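PDB 3BYI: Rho GTPase-activating protein 15, which acts through its RhoGAP domain, the part in this chain, to stimulate GTP hydrolysis by Rho-type GTPases such as RAC1, returning them to the inactive GDP-bound state. Local coordinates for residues S33-W37 and P141-T146; F38-I43 and A95-F100; V46-L51 and H153-I157; G176-A182 and Q196-A200; V53-V59 and I89-T93. One frame throughout, in Å; residues are numbered along the deposited sequence.

Overall arrangement
All five contacts lie in the RhoGAP domain and differ in depth. Interactions 2 and 4 are buried helix-to-helix contacts: the first is entirely apolar, the second is organised round one glutamine whose carbonyl reaches a backbone N-H. Interactions 1, 3 and 5 are only partly buried and mix apolar packing with polar groups: a threonine and an aspartate in 1, a histidine-carboxylate-lysine group in 3, bridging waters in 5. Helix 37-49 serves interactions 2 and 3, helix 89-102 interactions 2 and 5, and helix 141-159 interactions 1 and 3. Interactions 3 and 5 touch, and 5 contains the loop with the predicted arginine finger; interaction 1 lies across the chain's centre from it.

Interaction 1 of 5, residues S33-W37 and P141-T146; sequences STVPW and PPNRDT
T34 reaches across to D145 so that its hydroxyl meets one carboxylate oxygen, the two side chains crossing obliquely. T34 OG1 stands between its own backbone N and carbonyl carbon (chi1 55°), which turns it to the helix and leaves CG2 to rest on P141, with CG2 to P141 CB at 4.0 Å. The hydroxyl bonds to D145 OD2, although the modelled OG1 to OD2 separation of 2.4 Å is too short to be taken at face value. Next to it, T146 OG1 lies 3.0 Å from T34 O and 2.7 Å from P142 O, and its one proton could serve either carbonyl. T34 O also receives a CA-H...O contact from P142 CA at 3.2 Å. The loop 33-37 thus lies along the first turn of helix 141-159 just ahead of helix 37-49, with P36 in the N-cap position of the latter, and it joins two helices of the all-helical RhoGAP domain. V35 sets CG2 against the backbone of D145, 3.6 Å from D145 O. P36 meets T146 at about a right angle, its CD approaching OG1, while its ring also packs on L24 and C28 of helix 24-31.

Interaction 2 of 5, residues F38-I43 and A95-F100; sequences FVKQCI and ALKMFF
The ring of F38 presents its edge to A95: the carbonyl oxygen A95 O lies in the ring plane, 3.8 Å from CE2, and A95 CB sits at the same distance from CZ. F99 CB is also near this edge, while one face of the ring carries C42 SG of its own helix, displaced toward the rim. On helix 89-102, F99 CD2 lies over the centre of one face of the F100 ring. V39 CG2 approaches both rings obliquely, reaching F99 CE2 at 3.6 Å and F100 CZ at 3.9 Å; V39 and F99 cross at about a right angle.

Beside the rings, L96 buries the most surface of any residue in the contact. Its CG is anti to the backbone N (chi1 -168°), which carries the branched end over to helix 37-49, and CD1 packs against both V39 CA and C42 CB, 3.8 Å from each. CD2 looks on to I43 CG1 at 4.3 Å. Cutting L96 back to an alanine would probably open a gap between the helices beside V39 and take from C42 CB the methyls it rests on. The two segments run nearly antiparallel, 154° between their directions, and their axes come no closer than 10.1 Å, a wide spacing consistent with the phenylalanines and leucine between them in the helical core of the RhoGAP domain. Helix 63-74 covers F38 through L69 and V73.

Since no hydrogen bond crosses the contact and every touching residue is buried, cohesion probably rests on van der Waals contact and the hydrophobic effect.

Interaction 3 of 5, residues V46-L51 and H153-I157; sequences VEKRGL and HLTKI
A polar group backed by an apolar patch joins the end of helix 37-49 and the turn after it to helix 141-159, at the partly buried margin of the domain. E47 supplies the carboxylate. Its side chain runs extended beyond CG; E47 and H153 lie side by side, pointing opposite ways, with carboxylate and imidazole planes only 17° apart. H153 ND1 donates to E47 OE2 at 2.8 Å; the bond is fairly straight (158°), lies close to the ring plane and uses the anti lone pair of the oxygen. The other oxygen, OE1, takes a salt bridge from K156 NZ at 3.2 Å, the ammonium coming from above the carboxylate plane. A water donates to E47 OE2 and only weakly joins K156 NZ.

On its far nitrogen, NE2, H153 is hydrogen-bonded to Y57 OH, so the ring is held at both nitrogens. This hydrogen-bonded series, from the partly exposed carboxylate of E47 through a histidine to a tyrosine, ties the two helices of the RhoGAP domain to the loop bearing R58, the predicted arginine finger. Replacing E47 by a glutamine would probably cost K156 its charge partner and weaken the hold on H153 ND1.

V46 CG1 touches the imidazole in plane at its edge, 3.6 Å from NE2. Farther along, the L51 CD2 to I157 CD1 distance of 3.3 Å is tighter than ordinary van der Waals contact. I157 CD1 also meets V46 CG1 at 4.2 Å, while K156 CB lies near L51 CD2.

Interaction 4 of 5, residues G176-A182 and Q196-A200; sequences GPTLLRA and QNQIA
Polar interactions centre on Q196, whose amide enters the turn after helix 168-180, at R181 and A182. Its CG stands between backbone N and carbonyl carbon, and the extended remainder of the chain brings OE1 to the backbone N-H of A182. That bond measures 2.9 Å between A182 N and Q196 OE1, with 159° at the hydrogen, and the donor is tilted 19° from the carbonyl plane. It holds the backbone at the residue following R181, which has left the helix with positive phi. At the other end of the amide, Q196 NE2 is hydrogen-bonded to E183 OE1 and passes P177 at about a right angle, 3.6 Å from P177 CA.

The backbones come closest at G176, where a side chain would collide with N197 OD1. The glycine CA approaches that oxygen to 3.6 Å, and A200 CB faces G176 N at 4.1 Å.

The apolar pair is L180 and I199, CD2 of the first touching CD1 of the second at 3.8 Å. L180 CB and Q196 CB also lie against each other, and L180 CD1 makes a methyl-to-carbonyl contact of 3.6 Å with Q196 O.

The two helical segments, both of the all-helical RhoGAP domain, cross almost perpendicularly, at 87°, with axes 8.7 Å apart. Around them, helix 110-120 adds F113 against A182 and I120 against I199. On helix 168-180, L179 packs on L150 and F151 of helix 141-159 and on F100 of helix 89-102.

Interaction 5 of 5, residues V53-V59 and I89-T93; sequences VDGIYRV and IHVVT
H90, which buries the most surface here, is boxed in by the loop 53-59. V59 CG1 sits over the centre of one face of its imidazole, a CH-pi contact of 3.5 Å from the carbon to the centroid and 7° off the normal. V53 points back at H90, its CG1 3.5 Å from H90 NE2, and D54 O lies near the ring edge. H90 ND1 takes part in a hydrogen bond with a water lying in the ring plane. The same water accepts from Y57 N and donates to V59 O and T93 OG1, so it links loop and helix where no direct hydrogen bond does.

T93 turns its methyl and its hydroxyl to different tasks. CG2 lies over the face of the Y57 ring in a second CH-pi contact, 3.8 Å from the centroid, and also touches I56 CD1 at 3.6 Å. OG1, between backbone N and carbonyl carbon (chi1 61°), donates to H90 O from above the carbonyl plane and accepts hydrogen bonds from that water and from a second one, which also donates to V59 O. I89 CG2 extends the apolar side to I56 CD1 at 3.7 Å.

V59 closes a loop shaped by a type II turn from V53 to I56, and G55 O, within that turn, accepts from both R58 N and V59 N. K97 bonds to Y57 O. The contact packs the loop carrying R58, the predicted arginine finger, against helix 89-102, consistent with an active-site loop of a RhoGAP domain.

Interaction 1 of 5, residues S33-W37 and P141-T146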
# COMPACT_ATOMS: atom_id res chain seq x y z
N SER A 33 -7.20 14.63 5.43
CA SER A 33 -5.81 14.14 5.44
C SER A 33 -5.32 13.98 3.99
O SER A 33 -6.08 14.15 3.05
CB SER A 33 -5.71 12.80 6.17
OG SER A 33 -6.36 11.74 5.47
N THR A 34 -4.03 13.72 3.83
CA THR A 34 -3.48 13.24 2.57
C THR A 34 -2.90 11.85 2.74
O THR A 34 -2.43 11.23 1.78
CB THR A 34 -2.47 14.25 1.99
OG1 THR A 34 -1.46 14.53 2.96
CG2 THR A 34 -3.21 15.61 1.65
N VAL A 35 -2.91 11.34 3.98
CA VAL A 35 -2.58 9.96 4.24
C VAL A 35 -3.63 9.34 5.16
O VAL A 35 -3.89 9.86 6.22
CB VAL A 35 -1.20 9.82 4.93
CG1 VAL A 35 -0.83 8.36 4.99
CG2 VAL A 35 -0.14 10.62 4.19
N PRO A 36 -4.25 8.22 4.74
CA PRO A 36 -5.23 7.62 5.62
C PRO A 36 -4.68 7.20 6.98
O PRO A 36 -3.62 6.59 7.09
CB PRO A 36 -5.69 6.38 4.85
CG PRO A 36 -5.37 6.67 3.44
CD PRO A 36 -4.12 7.49 3.47
N TRP A 37 -5.43 7.52 8.02
CA TRP A 37 -5.11 7.08 9.38
C TRP A 37 -4.81 5.59 9.48
O TRP A 37 -3.93 5.21 10.22
CB TRP A 37 -6.25 7.42 10.35
CG TRP A 37 -6.18 8.81 10.73
CD1 TRP A 37 -7.01 9.82 10.34
CD2 TRP A 37 -5.17 9.41 11.53
NE1 TRP A 37 -6.58 11.00 10.86
CE2 TRP A 37 -5.45 10.78 11.60
CE3 TRP A 37 -4.05 8.90 12.19
CZ2 TRP A 37 -4.67 11.66 12.35
CZ3 TRP A 37 -3.26 9.77 12.91
CH2 TRP A 37 -3.57 11.14 12.99
N PRO A 141 -2.20 15.16 -4.10
CA PRO A 141 -1.44 15.03 -2.84
C PRO A 141 -1.69 13.75 -2.01
O PRO A 141 -0.77 13.26 -1.38
CB PRO A 141 -1.86 16.29 -2.05
CG PRO A 141 -2.33 17.25 -3.11
CD PRO A 141 -2.90 16.44 -4.22
N PRO A 142 -2.93 13.23 -1.98
CA PRO A 142 -3.07 11.96 -1.27
C PRO A 142 -2.23 10.83 -1.81
O PRO A 142 -1.76 10.01 -1.04
CB PRO A 142 -4.58 11.64 -1.39
CG PRO A 142 -5.22 12.96 -1.67
CD PRO A 142 -4.23 13.72 -2.48
N ASN A 143 -2.01 10.79 -3.12
CA ASN A 143 -1.22 9.69 -3.73
C ASN A 143 0.27 9.88 -3.46
O ASN A 143 0.94 8.98 -3.05
CB ASN A 143 -1.51 9.57 -5.25
CG ASN A 143 -2.98 9.36 -5.55
OD1 ASN A 143 -3.79 10.27 -5.39
ND2 ASN A 143 -3.32 8.16 -6.00
N ARG A 144 0.76 11.09 -3.70
CA ARG A 144 2.13 11.45 -3.37
C ARG A 144 2.44 11.28 -1.87
O ARG A 144 3.46 10.72 -1.52
CB ARG A 144 2.38 12.91 -3.75
CG ARG A 144 3.74 13.42 -3.21
CD ARG A 144 4.16 14.75 -3.79
NE ARG A 144 3.22 15.78 -3.45
CZ ARG A 144 2.27 16.26 -4.26
NH1 ARG A 144 2.11 15.81 -5.50
NH2 ARG A 144 1.48 17.20 -3.80
N ASP A 145 1.61 11.85 -0.99
CA ASP A 145 1.90 11.80 0.43
C ASP A 145 1.81 10.39 1.01
O ASP A 145 2.58 10.04 1.91
CB ASP A 145 0.98 12.72 1.23
CG ASP A 145 1.23 14.17 0.95
OD1 ASP A 145 2.20 14.52 0.24
OD2 ASP A 145 0.42 14.96 1.45
N THR A 146 0.86 9.60 0.52
CA THR A 146 0.75 8.19 0.92
C THR A 146 1.95 7.32 0.38
O THR A 146 2.47 6.44 1.09
CB THR A 146 -0.63 7.66 0.48
OG1 THR A 146 -1.60 8.46 1.13
CG2 THR A 146 -0.89 6.16 0.85

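Interaction 2 of 5, residues F38-I43 and A95-F100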
# COMPACT_ATOMS: atom_id res chain seq x y z
N PHE A 38 -5.57 4.75 8.77
CA PHE A 38 -5.37 3.31 8.88
C PHE A 38 -3.98 2.90 8.37
O PHE A 38 -3.36 2.01 8.93
CB PHE A 38 -6.44 2.51 8.14
CG PHE A 38 -6.24 1.00 8.24
CD1 PHE A 38 -6.37 0.34 9.45
CD2 PHE A 38 -5.92 0.25 7.11
CE1 PHE A 38 -6.23 -1.06 9.52
CE2 PHE A 38 -5.76 -1.10 7.20
CZ PHE A 38 -5.93 -1.76 8.40
N VAL A 39 -3.53 3.56 7.31
CA VAL A 39 -2.21 3.34 6.76
C VAL A 39 -1.12 3.73 7.80
O VAL A 39 -0.13 3.02 7.97
CB VAL A 39 -2.01 4.11 5.42
CG1 VAL A 39 -0.51 4.07 4.95
CG2 VAL A 39 -2.96 3.55 4.32
N LYS A 40 -1.30 4.85 8.47
CA LYS A 40 -0.32 5.28 9.44
C LYS A 40 -0.35 4.39 10.70
O LYS A 40 0.69 4.13 11.31
CB LYS A 40 -0.50 6.75 9.76
CG LYS A 40 -0.23 7.67 8.57
CD LYS A 40 -0.25 9.18 8.96
CE LYS A 40 -1.60 9.69 9.33
NZ LYS A 40 -1.62 11.19 9.55
N GLN A 41 -1.53 3.92 11.09
CA GLN A 41 -1.63 2.98 12.21
C GLN A 41 -0.90 1.67 11.95
O GLN A 41 -0.29 1.12 12.86
CB GLN A 41 -3.07 2.58 12.46
CG GLN A 41 -3.72 3.35 13.49
CD GLN A 41 -4.95 2.67 13.98
OE1 GLN A 41 -5.95 2.59 13.27
NE2 GLN A 41 -4.90 2.17 15.23
N CYS A 42 -1.08 1.13 10.75
CA CYS A 42 -0.46 -0.13 10.38
C CYS A 42 1.04 -0.01 10.34
O CYS A 42 1.74 -0.81 10.91
CB CYS A 42 -1.00 -0.61 9.03
SG CYS A 42 -2.66 -1.34 9.15
N ILE A 43 1.50 1.03 9.66
CA ILE A 43 2.91 1.40 9.62
C ILE A 43 3.50 1.50 11.02
O ILE A 43 4.57 0.93 11.28
CB ILE A 43 3.15 2.74 8.83
CG1 ILE A 43 3.04 2.44 7.33
CG2 ILE A 43 4.47 3.39 9.27
CD1 ILE A 43 3.06 3.62 6.43
N ALA A 95 -3.53 -6.67 6.25
CA ALA A 95 -4.63 -5.73 6.22
C ALA A 95 -4.22 -4.45 5.51
O ALA A 95 -5.00 -3.89 4.74
CB ALA A 95 -5.16 -5.46 7.69
N LEU A 96 -2.99 -4.01 5.73
CA LEU A 96 -2.46 -2.85 4.99
C LEU A 96 -2.48 -3.13 3.49
O LEU A 96 -3.01 -2.34 2.73
CB LEU A 96 -1.03 -2.51 5.41
CG LEU A 96 -0.51 -1.15 4.91
CD1 LEU A 96 -1.53 -0.08 5.30
CD2 LEU A 96 0.93 -0.81 5.49
N LYS A 97 -1.95 -4.28 3.08
CA LYS A 97 -1.91 -4.62 1.67
C LYS A 97 -3.29 -4.76 1.07
O LYS A 97 -3.52 -4.35 -0.06
CB LYS A 97 -1.11 -5.91 1.45
CG LYS A 97 0.41 -5.77 1.65
CD LYS A 97 1.12 -7.07 1.30
CE LYS A 97 0.76 -8.24 2.22
NZ LYS A 97 1.53 -9.43 1.85
N MET A 98 -4.20 -5.36 1.83
CA MET A 98 -5.60 -5.51 1.43
C MET A 98 -6.27 -4.15 1.20
O MET A 98 -7.09 -4.01 0.29
CB MET A 98 -6.41 -6.30 2.49
CG MET A 98 -7.85 -6.49 2.12
SD MET A 98 -8.82 -7.52 3.23
CE MET A 98 -8.22 -9.14 2.70
N PHE A 99 -5.93 -3.17 2.03
CA PHE A 99 -6.41 -1.80 1.87
C PHE A 99 -5.99 -1.27 0.51
O PHE A 99 -6.82 -0.81 -0.26
CB PHE A 99 -5.91 -0.89 3.01
CG PHE A 99 -6.25 0.58 2.81
CD1 PHE A 99 -7.52 1.06 3.14
CD2 PHE A 99 -5.31 1.46 2.29
CE1 PHE A 99 -7.83 2.36 2.95
CE2 PHE A 99 -5.62 2.80 2.07
CZ PHE A 99 -6.85 3.26 2.42
N PHE A 100 -4.71 -1.39 0.19
CA PHE A 100 -4.23 -0.90 -1.09
C PHE A 100 -4.80 -1.67 -2.29
O PHE A 100 -5.10 -1.09 -3.35
CB PHE A 100 -2.72 -0.89 -1.13
CG PHE A 100 -2.12 0.22 -0.32
CD1 PHE A 100 -1.48 -0.04 0.89
CD2 PHE A 100 -2.24 1.53 -0.75
CE1 PHE A 100 -0.96 0.99 1.64
CE2 PHE A 100 -1.69 2.56 -0.03
CZ PHE A 100 -1.05 2.30 1.17

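Interaction 3 of 5, residues V46-L51 and H153-I157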
# COMPACT_ATOMS: atom_id res chain seq x y z
N VAL A 46 3.92 -1.92 12.59
CA VAL A 46 4.98 -2.68 11.94
C VAL A 46 6.36 -2.16 12.37
O VAL A 46 7.26 -2.95 12.70
CB VAL A 46 4.79 -2.75 10.37
CG1 VAL A 46 5.98 -3.45 9.64
CG2 VAL A 46 3.48 -3.50 10.03
N GLU A 47 6.52 -0.85 12.44
CA GLU A 47 7.74 -0.25 12.98
C GLU A 47 7.99 -0.60 14.45
O GLU A 47 9.11 -0.83 14.85
CB GLU A 47 7.73 1.25 12.73
CG GLU A 47 7.76 1.54 11.21
CD GLU A 47 8.07 2.95 10.85
OE1 GLU A 47 8.34 3.76 11.75
OE2 GLU A 47 8.04 3.26 9.64
N LYS A 48 6.94 -0.68 15.25
CA LYS A 48 7.06 -0.97 16.67
C LYS A 48 7.48 -2.41 16.91
O LYS A 48 8.34 -2.67 17.73
CB LYS A 48 5.72 -0.76 17.36
CG LYS A 48 5.72 -1.13 18.86
CD LYS A 48 4.43 -0.73 19.52
CE LYS A 48 4.42 -1.06 21.01
NZ LYS A 48 3.14 -0.54 21.61
N ARG A 49 6.85 -3.35 16.21
CA ARG A 49 7.07 -4.76 16.49
C ARG A 49 7.18 -5.68 15.26
O ARG A 49 6.96 -6.89 15.35
CB ARG A 49 5.95 -5.28 17.39
CG ARG A 49 4.57 -5.01 16.89
CD ARG A 49 3.53 -5.32 17.96
NE ARG A 49 2.20 -5.05 17.44
CZ ARG A 49 1.42 -5.92 16.80
NH1 ARG A 49 1.76 -7.20 16.66
NH2 ARG A 49 0.24 -5.51 16.35
N GLY A 50 7.55 -5.13 14.10
CA GLY A 50 7.64 -5.96 12.90
C GLY A 50 8.90 -5.86 12.09
O GLY A 50 9.04 -6.59 11.14
N LEU A 51 9.83 -4.98 12.46
CA LEU A 51 10.98 -4.73 11.59
C LEU A 51 11.98 -5.89 11.55
O LEU A 51 12.71 -6.05 10.56
CB LEU A 51 11.69 -3.43 11.97
CG LEU A 51 10.90 -2.11 11.82
CD1 LEU A 51 11.78 -0.99 12.43
CD2 LEU A 51 10.48 -1.81 10.35
N HIS A 153 8.61 4.15 5.10
CA HIS A 153 8.50 3.00 5.99
C HIS A 153 9.25 1.78 5.47
O HIS A 153 9.92 1.06 6.23
CB HIS A 153 7.01 2.65 6.15
CG HIS A 153 6.75 1.32 6.81
ND1 HIS A 153 7.14 1.04 8.11
CD2 HIS A 153 6.13 0.22 6.37
CE1 HIS A 153 6.76 -0.19 8.43
NE2 HIS A 153 6.15 -0.71 7.38
N LEU A 154 9.08 1.50 4.18
CA LEU A 154 9.67 0.32 3.59
C LEU A 154 11.19 0.40 3.54
O LEU A 154 11.85 -0.62 3.58
CB LEU A 154 9.07 0.01 2.19
CG LEU A 154 7.55 -0.34 2.15
CD1 LEU A 154 7.06 -0.50 0.71
CD2 LEU A 154 7.27 -1.58 2.96
N THR A 155 11.75 1.61 3.47
CA THR A 155 13.21 1.73 3.54
C THR A 155 13.74 1.20 4.89
O THR A 155 14.89 0.69 4.95
CB THR A 155 13.74 3.15 3.31
OG1 THR A 155 13.40 4.00 4.42
CG2 THR A 155 13.20 3.70 2.03
N LYS A 156 12.92 1.30 5.93
CA LYS A 156 13.30 0.77 7.24
C LYS A 156 13.25 -0.78 7.29
O LYS A 156 13.94 -1.41 8.09
CB LYS A 156 12.44 1.37 8.35
CG LYS A 156 12.58 2.89 8.47
CD LYS A 156 11.69 3.41 9.53
CE LYS A 156 11.80 4.93 9.72
NZ LYS A 156 11.00 5.36 10.93
N ILE A 157 12.43 -1.38 6.45
CA ILE A 157 12.38 -2.83 6.30
C ILE A 157 13.67 -3.29 5.65
O ILE A 157 14.29 -4.27 6.08
CB ILE A 157 11.14 -3.27 5.46
CG1 ILE A 157 9.83 -2.76 6.12
CG2 ILE A 157 11.11 -4.81 5.27
CD1 ILE A 157 9.58 -3.27 7.50
O HOH W 1 8.51 5.63 8.51

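Interaction 4 of 5, residues G176-A182 and Q196-A200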
# COMPACT_ATOMS: atom_id res chain seq x y z
N GLY A 176 4.68 -4.15 -6.01
CA GLY A 176 4.46 -3.85 -7.41
C GLY A 176 3.02 -4.03 -7.81
O GLY A 176 2.37 -3.09 -8.21
N PRO A 177 2.53 -5.27 -7.71
CA PRO A 177 1.14 -5.56 -7.99
C PRO A 177 0.15 -4.84 -7.04
O PRO A 177 -0.93 -4.49 -7.47
CB PRO A 177 1.05 -7.08 -7.79
CG PRO A 177 2.44 -7.57 -7.86
CD PRO A 177 3.30 -6.47 -7.38
N THR A 178 0.54 -4.67 -5.78
CA THR A 178 -0.32 -4.06 -4.76
C THR A 178 -0.59 -2.57 -5.04
O THR A 178 -1.69 -2.09 -4.82
CB THR A 178 0.34 -4.30 -3.33
OG1 THR A 178 0.27 -5.70 -2.99
CG2 THR A 178 -0.32 -3.54 -2.24
N LEU A 179 0.42 -1.86 -5.55
CA LEU A 179 0.38 -0.40 -5.66
C LEU A 179 0.15 0.10 -7.09
O LEU A 179 -0.34 1.21 -7.28
CB LEU A 179 1.67 0.18 -5.07
CG LEU A 179 1.97 -0.19 -3.58
CD1 LEU A 179 3.23 0.42 -3.17
CD2 LEU A 179 0.90 0.28 -2.65
N LEU A 180 0.51 -0.71 -8.08
CA LEU A 180 0.37 -0.33 -9.49
C LEU A 180 -0.67 -1.17 -10.24
O LEU A 180 -1.31 -0.69 -11.20
CB LEU A 180 1.73 -0.42 -10.18
CG LEU A 180 2.77 0.60 -9.71
CD1 LEU A 180 3.90 0.06 -8.80
CD2 LEU A 180 3.35 1.26 -10.92
N ARG A 181 -0.88 -2.42 -9.82
CA ARG A 181 -2.01 -3.21 -10.37
C ARG A 181 -2.03 -3.21 -11.91
O ARG A 181 -3.08 -3.13 -12.53
CB ARG A 181 -3.33 -2.65 -9.82
CG ARG A 181 -4.56 -3.57 -9.89
CD ARG A 181 -5.82 -2.81 -9.43
NE ARG A 181 -5.76 -2.47 -8.02
CZ ARG A 181 -6.64 -1.72 -7.37
NH1 ARG A 181 -7.70 -1.22 -8.01
NH2 ARG A 181 -6.47 -1.47 -6.07
N ALA A 182 -0.86 -3.36 -12.51
CA ALA A 182 -0.67 -3.17 -13.95
C ALA A 182 -0.73 -4.45 -14.77
O ALA A 182 -0.63 -4.39 -15.99
CB ALA A 182 0.65 -2.43 -14.22
N GLN A 196 6.13 -2.83 -13.17
CA GLN A 196 5.66 -2.37 -11.90
C GLN A 196 6.60 -2.70 -10.74
O GLN A 196 6.78 -1.88 -9.84
CB GLN A 196 4.26 -2.89 -11.64
CG GLN A 196 4.13 -4.36 -11.42
CD GLN A 196 2.68 -4.76 -11.43
OE1 GLN A 196 1.80 -3.91 -11.49
NE2 GLN A 196 2.41 -6.05 -11.37
N ASN A 197 7.20 -3.89 -10.76
CA ASN A 197 8.19 -4.24 -9.76
C ASN A 197 9.45 -3.35 -9.84
O ASN A 197 10.03 -2.98 -8.81
CB ASN A 197 8.59 -5.70 -9.93
CG ASN A 197 7.46 -6.63 -9.57
OD1 ASN A 197 6.35 -6.18 -9.37
ND2 ASN A 197 7.73 -7.93 -9.50
N GLN A 198 9.86 -3.01 -11.05
CA GLN A 198 10.99 -2.13 -11.22
C GLN A 198 10.69 -0.73 -10.72
O GLN A 198 11.57 -0.09 -10.15
CB GLN A 198 11.46 -2.07 -12.67
CG GLN A 198 12.27 -3.31 -13.10
CD GLN A 198 13.42 -3.60 -12.19
OE1 GLN A 198 13.38 -4.56 -11.40
NE2 GLN A 198 14.44 -2.74 -12.25
N ILE A 199 9.47 -0.25 -10.94
CA ILE A 199 9.06 1.07 -10.46
C ILE A 199 9.04 1.07 -8.94
O ILE A 199 9.53 2.00 -8.29
CB ILE A 199 7.66 1.52 -10.97
CG1 ILE A 199 7.67 1.77 -12.49
CG2 ILE A 199 7.24 2.80 -10.25
CD1 ILE A 199 6.35 1.54 -13.17
N ALA A 200 8.46 0.02 -8.35
CA ALA A 200 8.44 -0.07 -6.89
C ALA A 200 9.85 -0.15 -6.31
O ALA A 200 10.13 0.50 -5.32
CB ALA A 200 7.56 -1.22 -6.39

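Interaction 5 of 5, residues V53-V59 and I89-T93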
# COMPACT_ATOMS: atom_id res chain seq x y z
N VAL A 53 11.01 -9.13 11.94
CA VAL A 53 10.26 -10.35 11.77
C VAL A 53 10.54 -10.92 10.38
O VAL A 53 10.47 -10.21 9.36
CB VAL A 53 8.76 -10.12 12.01
CG1 VAL A 53 7.92 -11.34 11.52
CG2 VAL A 53 8.52 -9.83 13.49
N ASP A 54 10.87 -12.21 10.34
CA ASP A 54 11.24 -12.88 9.08
C ASP A 54 10.12 -12.80 8.08
O ASP A 54 8.98 -13.09 8.41
CB ASP A 54 11.58 -14.34 9.30
CG ASP A 54 12.90 -14.52 10.01
OD1 ASP A 54 13.50 -13.48 10.38
OD2 ASP A 54 13.30 -15.68 10.20
N GLY A 55 10.43 -12.35 6.86
CA GLY A 55 9.43 -12.34 5.78
C GLY A 55 8.33 -11.32 5.94
O GLY A 55 7.27 -11.45 5.33
N ILE A 56 8.58 -10.28 6.73
CA ILE A 56 7.64 -9.19 6.93
C ILE A 56 7.21 -8.65 5.58
O ILE A 56 8.06 -8.35 4.75
CB ILE A 56 8.22 -8.08 7.84
CG1 ILE A 56 7.09 -7.16 8.32
CG2 ILE A 56 9.42 -7.28 7.17
CD1 ILE A 56 6.15 -7.80 9.40
N TYR A 57 5.87 -8.61 5.36
CA TYR A 57 5.17 -8.21 4.13
C TYR A 57 5.03 -9.32 3.07
O TYR A 57 4.14 -9.24 2.21
CB TYR A 57 5.71 -6.92 3.52
CG TYR A 57 5.33 -5.70 4.34
CD1 TYR A 57 6.25 -5.07 5.15
CD2 TYR A 57 4.05 -5.20 4.29
CE1 TYR A 57 5.89 -4.00 5.90
CE2 TYR A 57 3.69 -4.07 5.03
CZ TYR A 57 4.60 -3.49 5.83
OH TYR A 57 4.22 -2.39 6.54
N ARG A 58 5.90 -10.32 3.12
CA ARG A 58 5.78 -11.47 2.28
C ARG A 58 4.89 -12.53 2.96
O ARG A 58 4.02 -13.09 2.35
CB ARG A 58 7.17 -12.05 1.93
CG ARG A 58 7.16 -13.26 0.97
CD ARG A 58 8.62 -13.60 0.49
N VAL A 59 5.13 -12.77 4.24
CA VAL A 59 4.33 -13.76 4.97
C VAL A 59 2.89 -13.25 5.12
O VAL A 59 2.64 -12.04 5.30
CB VAL A 59 4.95 -14.14 6.36
CG1 VAL A 59 3.94 -14.91 7.24
CG2 VAL A 59 6.28 -14.94 6.20
N ILE A 89 1.82 -9.76 13.74
CA ILE A 89 2.05 -8.57 12.90
C ILE A 89 1.79 -8.84 11.41
O ILE A 89 1.67 -7.90 10.62
CB ILE A 89 3.47 -7.99 13.08
CG1 ILE A 89 3.58 -6.58 12.49
CG2 ILE A 89 4.56 -8.96 12.52
CD1 ILE A 89 2.70 -5.55 13.15
N HIS A 90 1.72 -10.11 11.02
CA HIS A 90 1.39 -10.44 9.65
C HIS A 90 -0.10 -10.19 9.30
O HIS A 90 -0.44 -10.02 8.14
CB HIS A 90 1.76 -11.88 9.35
CG HIS A 90 3.21 -12.19 9.52
ND1 HIS A 90 4.20 -11.50 8.84
CD2 HIS A 90 3.85 -13.10 10.30
CE1 HIS A 90 5.38 -12.00 9.18
NE2 HIS A 90 5.19 -12.97 10.06
N VAL A 91 -0.97 -10.20 10.30
CA VAL A 91 -2.36 -9.75 10.13
C VAL A 91 -2.40 -8.24 9.79
O VAL A 91 -3.21 -7.79 8.96
CB VAL A 91 -3.26 -10.08 11.39
CG1 VAL A 91 -4.63 -9.35 11.32
CG2 VAL A 91 -3.44 -11.57 11.57
N VAL A 92 -1.50 -7.47 10.39
CA VAL A 92 -1.40 -6.01 10.17
C VAL A 92 -0.87 -5.73 8.77
O VAL A 92 -1.45 -4.93 8.01
CB VAL A 92 -0.55 -5.32 11.27
CG1 VAL A 92 -0.27 -3.85 10.96
CG2 VAL A 92 -1.23 -5.50 12.62
N THR A 93 0.23 -6.40 8.41
CA THR A 93 0.77 -6.22 7.07
C THR A 93 -0.24 -6.65 6.03
O THR A 93 -0.39 -5.98 5.03
CB THR A 93 2.04 -7.02 6.82
OG1 THR A 93 1.73 -8.40 6.98
CG2 THR A 93 3.21 -6.57 7.75
O HOH W 2 3.79 -10.10 6.72
O HOH W 3 0.87 -10.30 4.82